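Local coordinates for protein nitrite oxidoreductase subunit C (Kuenenia stuttgartiensis, PDB 7B04) that carries a heme b as a subunit of the nitrite oxidoreductase complex of an anammox bacterium, where it probably relays electrons, at residues K80-D85 with I307-H312; A134-P139 with F289-W294; M54-P59 with K101-G106. All blocks are in the same frame, centred on the assembly; numbering follows the deposited sequence.

Contact 1 (K80-D85 with I307-H312); sequences KLQKQD and ISIQWH. With HEM (protoporphyrin IX containing Fe), chain B.
Gln82 and Ile307 form a single antiparallel bridge, a hydrogen-bonded pair at the heme pocket of this DOMON-type beta domain. Gln82 N donates to Ile307 O at 2.8 Å, and Ile307 N returns a bond to Gln82 O at 2.9 Å. The same Ile307 carbonyl also receives a CA-H...O contact from Leu81, whose CD2 branch lies alongside the Ile307-Ser308 peptide.

Ile307 faces the porphyrin. Its CG1 sits between the backbone N and the carbonyl carbon (chi1 61°), which leaves CD1 3.6 Å from the vinyl carbon CBB of the heme, while its CG2 branch touches CB of Gln84. Next to it, the side chain of Gln84 bends at chi2 (-82°) and lays its amide over the rim of the macrocycle at pyrrole B, Gln84 CD 3.4 Å from the heme methyl carbon CMB. Backbone groups hold that amide: NE2 donates to the carbonyls of Pro89 and Gly303, and OE1 accepts from the N-H of Ala87. Lys305, the residue covalently bound to heme b, is two positions before Ile307.

On the side away from the heme, the extended Gln82 side chain crosses Ile309 at an angle, its OE1 against the CG2 branch. Farther along, Ser308 OG and His312 NE2 share a hydrogen bond of 2.9 Å, and Ser308 CB rests 4.0 Å from Leu81 CD2.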
loop_
_atom_site.group_PDB
_atom_site.type_symbol
_atom_site.label_atom_id
_atom_site.label_comp_id
_atom_site.label_asym_id
_atom_site.label_seq_id
_atom_site.Cartn_x
_atom_site.Cartn_y
_atom_site.Cartn_z
ATOM N N LYS C 80 -21.884 -40.490 -38.129
ATOM C CA LYS C 80 -21.860 -40.950 -36.750
ATOM C C LYS C 80 -20.676 -40.316 -36.035
ATOM O O LYS C 80 -19.571 -40.251 -36.582
ATOM C CB LYS C 80 -21.772 -42.477 -36.692
ATOM C CG LYS C 80 -21.792 -43.070 -35.292
ATOM C CD LYS C 80 -20.403 -43.528 -34.871
ATOM C CE LYS C 80 -20.439 -44.271 -33.547
ATOM N NZ LYS C 80 -21.179 -45.558 -33.655
ATOM N N LEU C 81 -20.910 -39.852 -34.812
ATOM C CA LEU C 81 -19.912 -39.120 -34.050
ATOM C C LEU C 81 -19.606 -39.842 -32.746
ATOM O O LEU C 81 -20.468 -40.508 -32.165
ATOM C CB LEU C 81 -20.386 -37.696 -33.750
ATOM C CG LEU C 81 -20.525 -36.775 -34.962
ATOM C CD1 LEU C 81 -20.728 -35.337 -34.524
ATOM C CD2 LEU C 81 -19.307 -36.897 -35.862
ATOM N N GLN C 82 -18.363 -39.703 -32.296
ATOM C CA GLN C 82 -17.882 -40.412 -31.125
ATOM C C GLN C 82 -16.946 -39.506 -30.335
ATOM O O GLN C 82 -16.384 -38.544 -30.862
ATOM C CB GLN C 82 -17.168 -41.707 -31.558
ATOM C CG GLN C 82 -16.382 -42.448 -30.487
ATOM C CD GLN C 82 -15.597 -43.615 -31.050
ATOM O OE1 GLN C 82 -15.730 -43.959 -32.224
ATOM N NE2 GLN C 82 -14.768 -44.231 -30.214
ATOM N N LYS C 83 -16.809 -39.814 -29.046
ATOM C CA LYS C 83 -15.833 -39.142 -28.203
ATOM C C LYS C 83 -14.436 -39.375 -28.761
ATOM O O LYS C 83 -14.137 -40.438 -29.312
ATOM C CB LYS C 83 -15.928 -39.680 -26.773
ATOM C CG LYS C 83 -14.712 -39.425 -25.891
ATOM C CD LYS C 83 -14.833 -40.175 -24.571
ATOM C CE LYS C 83 -14.625 -39.253 -23.382
ATOM N NZ LYS C 83 -15.850 -38.457 -23.084
ATOM N N GLN C 84 -13.571 -38.374 -28.642
ATOM C CA GLN C 84 -12.196 -38.586 -29.076
ATOM C C GLN C 84 -11.474 -39.239 -27.907
ATOM O O GLN C 84 -11.141 -38.584 -26.917
ATOM C CB GLN C 84 -11.541 -37.277 -29.496
ATOM C CG GLN C 84 -10.159 -37.446 -30.109
ATOM C CD GLN C 84 -9.062 -37.576 -29.064
ATOM O OE1 GLN C 84 -8.302 -38.545 -29.063
ATOM N NE2 GLN C 84 -8.977 -36.600 -28.169
ATOM N N ASP C 85 -11.223 -40.539 -28.027
ATOM C CA ASP C 85 -10.511 -41.302 -27.015
ATOM C C ASP C 85 -9.092 -41.649 -27.433
ATOM O O ASP C 85 -8.347 -42.220 -26.629
ATOM C CB ASP C 85 -11.282 -42.581 -26.642
ATOM C CG ASP C 85 -11.781 -43.346 -27.850
ATOM O OD1 ASP C 85 -11.628 -42.849 -28.982
ATOM O OD2 ASP C 85 -12.342 -44.448 -27.661
ATOM N N ILE C 307 -15.754 -36.447 -32.768
ATOM C CA ILE C 307 -15.100 -36.817 -34.015
ATOM C C ILE C 307 -15.896 -37.857 -34.787
ATOM O O ILE C 307 -16.643 -38.675 -34.226
ATOM C CB ILE C 307 -13.682 -37.352 -33.734
ATOM C CG1 ILE C 307 -13.750 -38.602 -32.860
ATOM C CG2 ILE C 307 -12.884 -36.312 -33.036
ATOM C CD1 ILE C 307 -12.622 -39.591 -33.128
ATOM N N SER C 308 -15.718 -37.826 -36.105
ATOM C CA SER C 308 -15.996 -38.969 -36.959
ATOM C C SER C 308 -14.682 -39.720 -37.126
ATOM O O SER C 308 -13.649 -39.108 -37.413
ATOM C CB SER C 308 -16.544 -38.517 -38.311
ATOM O OG SER C 308 -16.603 -39.592 -39.227
ATOM N N ILE C 309 -14.725 -41.041 -36.949
ATOM C CA ILE C 309 -13.505 -41.844 -36.917
ATOM C C ILE C 309 -13.014 -42.216 -38.304
ATOM O O ILE C 309 -11.873 -42.669 -38.440
ATOM C CB ILE C 309 -13.680 -43.111 -36.057
ATOM C CG1 ILE C 309 -14.819 -43.985 -36.583
ATOM C CG2 ILE C 309 -13.922 -42.736 -34.603
ATOM C CD1 ILE C 309 -14.893 -45.340 -35.912
ATOM N N GLN C 310 -13.846 -42.067 -39.334
ATOM C CA GLN C 310 -13.534 -42.565 -40.663
ATOM C C GLN C 310 -13.596 -41.449 -41.693
ATOM O O GLN C 310 -14.345 -40.480 -41.542
ATOM C CB GLN C 310 -14.540 -43.628 -41.102
ATOM C CG GLN C 310 -14.827 -44.716 -40.097
ATOM C CD GLN C 310 -16.142 -45.414 -40.390
ATOM O OE1 GLN C 310 -16.832 -45.080 -41.353
ATOM N NE2 GLN C 310 -16.492 -46.392 -39.562
ATOM N N TRP C 311 -12.765 -41.578 -42.726
ATOM C CA TRP C 311 -12.926 -40.761 -43.918
ATOM C C TRP C 311 -14.265 -41.084 -44.571
ATOM O O TRP C 311 -14.684 -42.244 -44.616
ATOM C CB TRP C 311 -11.782 -41.008 -44.901
ATOM C CG TRP C 311 -10.499 -40.355 -44.500
ATOM C CD1 TRP C 311 -9.384 -40.967 -44.005
ATOM C CD2 TRP C 311 -10.197 -38.955 -44.555
ATOM N NE1 TRP C 311 -8.405 -40.036 -43.753
ATOM C CE2 TRP C 311 -8.880 -38.794 -44.081
ATOM C CE3 TRP C 311 -10.912 -37.824 -44.961
ATOM C CZ2 TRP C 311 -8.264 -37.547 -44.001
ATOM C CZ3 TRP C 311 -10.298 -36.587 -44.881
ATOM C CH2 TRP C 311 -8.987 -36.458 -44.407
ATOM N N HIS C 312 -14.932 -40.064 -45.082
ATOM C CA HIS C 312 -16.167 -40.351 -45.792
ATOM C C HIS C 312 -16.024 -39.993 -47.265
ATOM O O HIS C 312 -15.475 -38.936 -47.591
ATOM C CB HIS C 312 -17.344 -39.572 -45.194
ATOM C CG HIS C 312 -17.710 -39.995 -43.805
ATOM N ND1 HIS C 312 -18.530 -41.072 -43.547
ATOM C CD2 HIS C 312 -17.367 -39.486 -42.599
ATOM C CE1 HIS C 312 -18.676 -41.209 -42.241
ATOM N NE2 HIS C 312 -17.980 -40.259 -41.643
HETATM C CHA HEM B . -7.579 -29.661 -32.956
HETATM C CHB HEM B . -6.652 -34.352 -32.019
HETATM C CHC HEM B . -9.719 -35.503 -35.610
HETATM C CHD HEM B . -10.520 -30.794 -36.672
HETATM C C1A HEM B . -6.995 -30.811 -32.456
HETATM C C2A HEM B . -5.829 -30.870 -31.600
HETATM C C3A HEM B . -5.573 -32.161 -31.329
HETATM C C4A HEM B . -6.555 -32.973 -32.020
HETATM C CMA HEM B . -4.434 -32.719 -30.447
HETATM C CAA HEM B . -5.073 -29.625 -31.082
HETATM C CBA HEM B . -3.652 -29.576 -31.628
HETATM C CGA HEM B . -3.643 -28.803 -32.916
HETATM O O1A HEM B . -2.868 -29.176 -33.834
HETATM O O2A HEM B . -4.424 -27.823 -33.022
HETATM C C1B HEM B . -7.453 -35.092 -32.868
HETATM C C2B HEM B . -7.683 -36.522 -32.822
HETATM C C3B HEM B . -8.529 -36.846 -33.823
HETATM C C4B HEM B . -8.871 -35.619 -34.523
HETATM C CMB HEM B . -7.010 -37.445 -31.782
HETATM C CAB HEM B . -9.117 -38.224 -34.225
HETATM C CBB HEM B . -9.020 -39.339 -33.491
HETATM C C1C HEM B . -10.239 -34.342 -36.160
HETATM C C2C HEM B . -11.306 -34.276 -37.142
HETATM C C3C HEM B . -11.534 -32.991 -37.431
HETATM C C4C HEM B . -10.611 -32.179 -36.658
HETATM C CMC HEM B . -12.062 -35.486 -37.738
HETATM C CAC HEM B . -12.590 -32.460 -38.427
HETATM C CBC HEM B . -12.264 -31.602 -39.397
HETATM C C1D HEM B . -9.864 -30.076 -35.688
HETATM C C2D HEM B . -10.028 -28.665 -35.382
HETATM C C3D HEM B . -9.224 -28.359 -34.365
HETATM C C4D HEM B . -8.508 -29.560 -33.974
HETATM C CMD HEM B . -10.963 -27.669 -36.101
HETATM C CAD HEM B . -9.088 -26.959 -33.728
HETATM C CBD HEM B . -9.924 -26.860 -32.458
HETATM C CGD HEM B . -9.956 -25.430 -31.983
HETATM O O1D HEM B . -10.683 -25.139 -31.001
HETATM O O2D HEM B . -9.264 -24.572 -32.588
HETATM N NA HEM B . -7.398 -32.110 -32.691
HETATM N NB HEM B . -8.193 -34.583 -33.913
HETATM N NC HEM B . -9.831 -33.042 -35.886
HETATM N ND HEM B . -8.925 -30.593 -34.800
HETATM FE FE HEM B . -8.326 -32.625 -34.349
#

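Contact 2 (A134-P139 with F289-W294); sequences AALMFP and FNMAVW. With HEM (protoporphyrin IX containing Fe), chain B.
Two neighbouring antiparallel strands, 134-139 and 289-294, form part of the heme pocket wall in the core of the beta domain. Ala135 pairs with Ala292 and Met137 with Asn290, each through two N-H...O=C bonds of 3.0 to 3.1 Å between N and O.

The Ala135, Met137, Asn290 and Ala292 side chains point to the heme side. Met137 and Asn290 lie side by side, with Met137 CE 3.5 Å from Asn290 ND2, itself weakly hydrogen-bonded to Pro153 O and Ser308 O; the Met137 chain runs out extended past CG, and its CB meets the vinyl carbon CBC of the heme at 3.4 Å. Ala292 CB is 3.4 Å from CAC. At the strand end, the Trp294 ring presents its edge to Ala135, CH2 to CB 3.4 Å, and CH2 also meets the heme methyl CMD. Trp294 NE1 is bonded to Asn302 O.

On the reverse face Leu136 CD2 packs on Met291 CG at 3.8 Å, and Phe138 crosses Phe289 obliquely, CE1 against CB.

Methyls alone at Ala135 and Ala292 let the heme substituents come close to the backbone; they meet CH groups and, at CMC, neutral Asn290 ND2 and Met291 O, but no charged side chain.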
loop_
_atom_site.group_PDB
_atom_site.type_symbol
_atom_site.label_atom_id
_atom_site.label_comp_id
_atom_site.label_asym_id
_atom_site.label_seq_id
_atom_site.Cartn_x
_atom_site.Cartn_y
_atom_site.Cartn_z
ATOM N N ALA C 134 -17.870 -26.390 -35.323
ATOM C CA ALA C 134 -17.945 -27.504 -36.252
ATOM C C ALA C 134 -16.849 -27.345 -37.293
ATOM O O ALA C 134 -16.424 -26.228 -37.604
ATOM C CB ALA C 134 -19.310 -27.579 -36.930
ATOM N N ALA C 135 -16.385 -28.471 -37.827
ATOM C CA ALA C 135 -15.297 -28.417 -38.788
ATOM C C ALA C 135 -15.394 -29.558 -39.787
ATOM O O ALA C 135 -15.833 -30.664 -39.458
ATOM C CB ALA C 135 -13.929 -28.457 -38.102
ATOM N N LEU C 136 -14.972 -29.266 -41.012
ATOM C CA LEU C 136 -14.828 -30.250 -42.069
ATOM C C LEU C 136 -13.381 -30.259 -42.531
ATOM O O LEU C 136 -12.683 -29.244 -42.451
ATOM C CB LEU C 136 -15.748 -29.942 -43.252
ATOM C CG LEU C 136 -17.245 -29.917 -42.950
ATOM C CD1 LEU C 136 -18.017 -29.385 -44.145
ATOM C CD2 LEU C 136 -17.735 -31.304 -42.562
ATOM N N MET C 137 -12.922 -31.414 -43.000
ATOM C CA MET C 137 -11.538 -31.550 -43.419
ATOM C C MET C 137 -11.481 -32.392 -44.679
ATOM O O MET C 137 -12.275 -33.315 -44.873
ATOM C CB MET C 137 -10.641 -32.131 -42.322
ATOM C CG MET C 137 -10.712 -33.613 -42.089
ATOM S SD MET C 137 -9.486 -34.021 -40.833
ATOM C CE MET C 137 -9.367 -35.787 -41.036
ATOM N N PHE C 138 -10.540 -32.043 -45.543
ATOM C CA PHE C 138 -10.399 -32.673 -46.836
ATOM C C PHE C 138 -8.936 -33.004 -47.075
ATOM O O PHE C 138 -8.052 -32.227 -46.694
ATOM C CB PHE C 138 -10.878 -31.738 -47.955
ATOM C CG PHE C 138 -12.304 -31.315 -47.824
ATOM C CD1 PHE C 138 -13.309 -32.032 -48.446
ATOM C CD2 PHE C 138 -12.644 -30.198 -47.078
ATOM C CE1 PHE C 138 -14.626 -31.644 -48.329
ATOM C CE2 PHE C 138 -13.960 -29.807 -46.955
ATOM C CZ PHE C 138 -14.953 -30.530 -47.582
ATOM N N PRO C 139 -8.640 -34.142 -47.694
ATOM C CA PRO C 139 -7.254 -34.395 -48.073
ATOM C C PRO C 139 -6.902 -33.452 -49.203
ATOM O O PRO C 139 -7.707 -33.216 -50.108
ATOM C CB PRO C 139 -7.271 -35.853 -48.542
ATOM C CG PRO C 139 -8.570 -36.423 -48.021
ATOM C CD PRO C 139 -9.516 -35.270 -48.043
ATOM N N PHE C 289 -13.839 -36.820 -47.180
ATOM C CA PHE C 289 -13.972 -35.774 -46.175
ATOM C C PHE C 289 -14.128 -36.413 -44.802
ATOM O O PHE C 289 -14.381 -37.615 -44.672
ATOM C CB PHE C 289 -15.140 -34.824 -46.487
ATOM C CG PHE C 289 -16.491 -35.354 -46.089
ATOM C CD1 PHE C 289 -17.232 -36.126 -46.967
ATOM C CD2 PHE C 289 -17.027 -35.062 -44.843
ATOM C CE1 PHE C 289 -18.477 -36.606 -46.607
ATOM C CE2 PHE C 289 -18.267 -35.545 -44.477
ATOM C CZ PHE C 289 -18.995 -36.316 -45.360
ATOM N N ASN C 290 -13.980 -35.583 -43.771
ATOM C CA ASN C 290 -14.174 -35.993 -42.390
ATOM C C ASN C 290 -14.757 -34.821 -41.614
ATOM O O ASN C 290 -14.734 -33.676 -42.072
ATOM C CB ASN C 290 -12.857 -36.466 -41.758
ATOM C CG ASN C 290 -13.071 -37.376 -40.568
ATOM O OD1 ASN C 290 -14.202 -37.626 -40.161
ATOM N ND2 ASN C 290 -11.979 -37.882 -40.003
ATOM N N MET C 291 -15.290 -35.116 -40.428
ATOM C CA MET C 291 -16.110 -34.156 -39.704
ATOM C C MET C 291 -15.791 -34.206 -38.216
ATOM O O MET C 291 -15.310 -35.214 -37.692
ATOM C CB MET C 291 -17.603 -34.437 -39.933
ATOM C CG MET C 291 -18.544 -33.366 -39.416
ATOM S SD MET C 291 -20.258 -33.913 -39.410
ATOM C CE MET C 291 -20.565 -34.034 -41.166
ATOM N N ALA C 292 -16.068 -33.092 -37.539
ATOM C CA ALA C 292 -15.959 -33.004 -36.089
ATOM C C ALA C 292 -16.860 -31.880 -35.601
ATOM O O ALA C 292 -17.132 -30.924 -36.332
ATOM C CB ALA C 292 -14.517 -32.766 -35.633
ATOM N N VAL C 293 -17.319 -32.009 -34.359
ATOM C CA VAL C 293 -18.225 -31.045 -33.740
ATOM C C VAL C 293 -17.764 -30.809 -32.306
ATOM O O VAL C 293 -17.262 -31.725 -31.647
ATOM C CB VAL C 293 -19.690 -31.537 -33.784
ATOM C CG1 VAL C 293 -20.605 -30.617 -32.991
ATOM C CG2 VAL C 293 -20.176 -31.649 -35.222
ATOM N N TRP C 294 -17.912 -29.574 -31.830
ATOM C CA TRP C 294 -17.551 -29.204 -30.469
ATOM C C TRP C 294 -18.763 -28.638 -29.746
ATOM O O TRP C 294 -19.612 -27.975 -30.348
ATOM C CB TRP C 294 -16.411 -28.182 -30.446
ATOM C CG TRP C 294 -15.146 -28.714 -31.015
ATOM C CD1 TRP C 294 -14.078 -29.206 -30.326
ATOM C CD2 TRP C 294 -14.823 -28.833 -32.401
ATOM N NE1 TRP C 294 -13.099 -29.608 -31.200
ATOM C CE2 TRP C 294 -13.536 -29.395 -32.481
ATOM C CE3 TRP C 294 -15.495 -28.512 -33.583
ATOM C CZ2 TRP C 294 -12.909 -29.644 -33.697
ATOM C CZ3 TRP C 294 -14.875 -28.760 -34.782
ATOM C CH2 TRP C 294 -13.596 -29.324 -34.832
HETATM C CHA HEM B . -7.579 -29.661 -32.956
HETATM C CHB HEM B . -6.652 -34.352 -32.019
HETATM C CHC HEM B . -9.719 -35.503 -35.610
HETATM C CHD HEM B . -10.520 -30.794 -36.672
HETATM C C1A HEM B . -6.995 -30.811 -32.456
HETATM C C2A HEM B . -5.829 -30.870 -31.600
HETATM C C3A HEM B . -5.573 -32.161 -31.329
HETATM C C4A HEM B . -6.555 -32.973 -32.020
HETATM C CMA HEM B . -4.434 -32.719 -30.447
HETATM C CAA HEM B . -5.073 -29.625 -31.082
HETATM C CBA HEM B . -3.652 -29.576 -31.628
HETATM C CGA HEM B . -3.643 -28.803 -32.916
HETATM O O1A HEM B . -2.868 -29.176 -33.834
HETATM O O2A HEM B . -4.424 -27.823 -33.022
HETATM C C1B HEM B . -7.453 -35.092 -32.868
HETATM C C2B HEM B . -7.683 -36.522 -32.822
HETATM C C3B HEM B . -8.529 -36.846 -33.823
HETATM C C4B HEM B . -8.871 -35.619 -34.523
HETATM C CMB HEM B . -7.010 -37.445 -31.782
HETATM C CAB HEM B . -9.117 -38.224 -34.225
HETATM C CBB HEM B . -9.020 -39.339 -33.491
HETATM C C1C HEM B . -10.239 -34.342 -36.160
HETATM C C2C HEM B . -11.306 -34.276 -37.142
HETATM C C3C HEM B . -11.534 -32.991 -37.431
HETATM C C4C HEM B . -10.611 -32.179 -36.658
HETATM C CMC HEM B . -12.062 -35.486 -37.738
HETATM C CAC HEM B . -12.590 -32.460 -38.427
HETATM C CBC HEM B . -12.264 -31.602 -39.397
HETATM C C1D HEM B . -9.864 -30.076 -35.688
HETATM C C2D HEM B . -10.028 -28.665 -35.382
HETATM C C3D HEM B . -9.224 -28.359 -34.365
HETATM C C4D HEM B . -8.508 -29.560 -33.974
HETATM C CMD HEM B . -10.963 -27.669 -36.101
HETATM C CAD HEM B . -9.088 -26.959 -33.728
HETATM C CBD HEM B . -9.924 -26.860 -32.458
HETATM C CGD HEM B . -9.956 -25.430 -31.983
HETATM O O1D HEM B . -10.683 -25.139 -31.001
HETATM O O2D HEM B . -9.264 -24.572 -32.588
HETATM N NA HEM B . -7.398 -32.110 -32.691
HETATM N NB HEM B . -8.193 -34.583 -33.913
HETATM N NC HEM B . -9.831 -33.042 -35.886
HETATM N ND HEM B . -8.925 -30.593 -34.800
HETATM FE FE HEM B . -8.326 -32.625 -34.349
#

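Contact 3 (M54-P59 with K101-G106); sequences MQIDVP and KAIHDG
Met54 and Ile56 meet the end of strand 101-104 through two hydrogen bonds and a patch of apolar packing. The first bond joins backbone to backbone: Met54 N donates to His104 O, 3.3 Å long but nearly straight at 172°. In the second, Ile56 N donates to Asp105 OD1 at 2.9 Å, again almost linear; the N-H comes to the syn side of the carboxylate, 32° out of its plane. A lysine in place of Asp105 would probably leave the Ile56 N-H without this acceptor and free the chain around Gln55 and Ile56 to shift.

The contact lies where the parallel pairing of strands 49-53 and 97-104 runs out at their ends, Met54 being the first residue beyond strand 49-53 and Asp105 the start of the turn into strand 108-116. In that turn, Gly106 N makes a weak bond to His104 ND1 in the plane of the imidazole, whose NE2 is hydrogen-bonded to Glu317 O.

The apolar packing centres on Ile103, which uses its two branches separately. CG1 lies between the backbone N and the carbonyl carbon (chi1 57°), sending CD1 to within 3.6 Å of Ile56 CD1. The other branch, CG2, meets the thioether end of Met54, with CE at 3.6 Å and SD at 3.8 Å. Helix 64-71 lies against the same side chains, Ala70 touching both Met54 and Ile103 and Leu67 touching Ile56.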
loop_
_atom_site.group_PDB
_atom_site.type_symbol
_atom_site.label_atom_id
_atom_site.label_comp_id
_atom_site.label_asym_id
_atom_site.label_seq_id
_atom_site.Cartn_x
_atom_site.Cartn_y
_atom_site.Cartn_z
ATOM N N MET C 54 -26.838 -27.681 -58.910
ATOM C CA MET C 54 -28.058 -26.873 -58.957
ATOM C C MET C 54 -27.662 -25.401 -58.947
ATOM O O MET C 54 -26.999 -24.959 -58.006
ATOM C CB MET C 54 -28.995 -27.213 -57.798
ATOM C CG MET C 54 -28.432 -26.977 -56.407
ATOM S SD MET C 54 -29.656 -27.234 -55.114
ATOM C CE MET C 54 -29.781 -29.018 -55.131
ATOM N N GLN C 55 -27.932 -24.683 -60.040
ATOM C CA GLN C 55 -27.797 -23.226 -60.015
ATOM C C GLN C 55 -28.355 -22.670 -58.701
ATOM O O GLN C 55 -29.543 -22.824 -58.400
ATOM C CB GLN C 55 -28.445 -22.579 -61.251
ATOM C CG GLN C 55 -29.937 -22.285 -61.197
ATOM C CD GLN C 55 -30.343 -21.175 -62.152
ATOM O OE1 GLN C 55 -29.512 -20.626 -62.876
ATOM N NE2 GLN C 55 -31.626 -20.837 -62.151
ATOM N N ILE C 56 -27.485 -22.116 -57.865
ATOM C CA ILE C 56 -27.874 -21.556 -56.575
ATOM C C ILE C 56 -27.940 -20.040 -56.714
ATOM O O ILE C 56 -26.911 -19.375 -56.867
ATOM C CB ILE C 56 -26.910 -21.979 -55.461
ATOM C CG1 ILE C 56 -26.858 -23.504 -55.373
ATOM C CG2 ILE C 56 -27.357 -21.407 -54.127
ATOM C CD1 ILE C 56 -25.534 -24.051 -54.940
ATOM N N ASP C 57 -29.148 -19.490 -56.621
ATOM C CA ASP C 57 -29.343 -18.046 -56.663
ATOM C C ASP C 57 -29.357 -17.542 -55.228
ATOM O O ASP C 57 -30.209 -17.945 -54.429
ATOM C CB ASP C 57 -30.644 -17.676 -57.376
ATOM C CG ASP C 57 -30.587 -17.920 -58.874
ATOM O OD1 ASP C 57 -29.476 -17.904 -59.445
ATOM O OD2 ASP C 57 -31.661 -18.120 -59.483
ATOM N N VAL C 58 -28.412 -16.663 -54.907
ATOM C CA VAL C 58 -28.191 -16.243 -53.525
ATOM C C VAL C 58 -27.969 -14.743 -53.491
ATOM O O VAL C 58 -27.520 -14.133 -54.472
ATOM C CB VAL C 58 -26.964 -16.973 -52.915
ATOM C CG1 VAL C 58 -25.654 -16.307 -53.341
ATOM C CG2 VAL C 58 -27.058 -17.103 -51.401
ATOM N N PRO C 59 -28.316 -14.109 -52.378
ATOM C CA PRO C 59 -28.053 -12.676 -52.228
ATOM C C PRO C 59 -26.594 -12.445 -51.845
ATOM O O PRO C 59 -25.806 -13.378 -51.708
ATOM C CB PRO C 59 -29.005 -12.256 -51.105
ATOM C CG PRO C 59 -29.278 -13.503 -50.349
ATOM C CD PRO C 59 -29.292 -14.586 -51.381
ATOM N N LYS C 101 -25.168 -32.217 -45.936
ATOM C CA LYS C 101 -25.586 -32.093 -47.323
ATOM C C LYS C 101 -24.616 -31.185 -48.067
ATOM O O LYS C 101 -23.870 -30.412 -47.459
ATOM C CB LYS C 101 -27.009 -31.527 -47.437
ATOM C CG LYS C 101 -28.103 -32.455 -46.948
ATOM C CD LYS C 101 -29.475 -31.849 -47.194
ATOM C CE LYS C 101 -30.583 -32.767 -46.713
ATOM N NZ LYS C 101 -31.929 -32.176 -46.946
ATOM N N ALA C 102 -24.629 -31.279 -49.396
ATOM C CA ALA C 102 -23.706 -30.491 -50.200
ATOM C C ALA C 102 -24.277 -30.268 -51.593
ATOM O O ALA C 102 -24.893 -31.163 -52.178
ATOM C CB ALA C 102 -22.332 -31.161 -50.298
ATOM N N ILE C 103 -24.043 -29.061 -52.117
ATOM C CA ILE C 103 -24.534 -28.611 -53.413
ATOM C C ILE C 103 -23.454 -27.720 -54.013
ATOM O O ILE C 103 -22.618 -27.162 -53.298
ATOM C CB ILE C 103 -25.868 -27.844 -53.300
ATOM C CG1 ILE C 103 -25.702 -26.654 -52.354
ATOM C CG2 ILE C 103 -26.983 -28.758 -52.810
ATOM C CD1 ILE C 103 -26.961 -25.860 -52.142
ATOM N N HIS C 104 -23.464 -27.583 -55.339
ATOM C CA HIS C 104 -22.487 -26.697 -55.960
ATOM C C HIS C 104 -23.042 -26.061 -57.227
ATOM O O HIS C 104 -23.957 -26.582 -57.873
ATOM C CB HIS C 104 -21.147 -27.410 -56.220
ATOM C CG HIS C 104 -21.132 -28.298 -57.425
ATOM N ND1 HIS C 104 -20.998 -27.815 -58.708
ATOM C CD2 HIS C 104 -21.176 -29.647 -57.536
ATOM C CE1 HIS C 104 -20.990 -28.826 -59.559
ATOM N NE2 HIS C 104 -21.095 -29.949 -58.872
ATOM N N ASP C 105 -22.444 -24.918 -57.573
ATOM C CA ASP C 105 -22.833 -24.079 -58.697
ATOM C C ASP C 105 -22.098 -24.411 -59.978
ATOM O O ASP C 105 -22.607 -24.130 -61.068
ATOM C CB ASP C 105 -22.425 -22.626 -58.395
ATOM C CG ASP C 105 -23.573 -21.723 -58.041
ATOM O OD1 ASP C 105 -24.670 -21.872 -58.611
ATOM O OD2 ASP C 105 -23.348 -20.823 -57.203
ATOM N N GLY C 106 -20.940 -25.035 -59.866
ATOM C CA GLY C 106 -19.967 -25.023 -60.928
ATOM C C GLY C 106 -18.958 -23.928 -60.686
ATOM O O GLY C 106 -17.908 -23.894 -61.340
#

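From the N terminus, the chain leaves strand 49-53 through 54-59, passes helix 64-71 and strand 77-80, and enters the loop holding 80-85 before strand 97-104 brings 101-106 back to close contact 3. Contact 1 opens between the two segments of contact 3 and closes only at 307-312, so these two cross. Contact 2 begins after contact 3 has closed, and its whole span, from 134-139 to 289-294, falls within that of contact 1. Contacts 1 and 2 meet where strands 286-294 and 306-316 pair, Ser308 N lying 3.1 Å from Met291 O, and both touch the heme. Contact 3 ties the loop after strand 49-53 to the end of strand 97-104, with helix 64-71 packed against it.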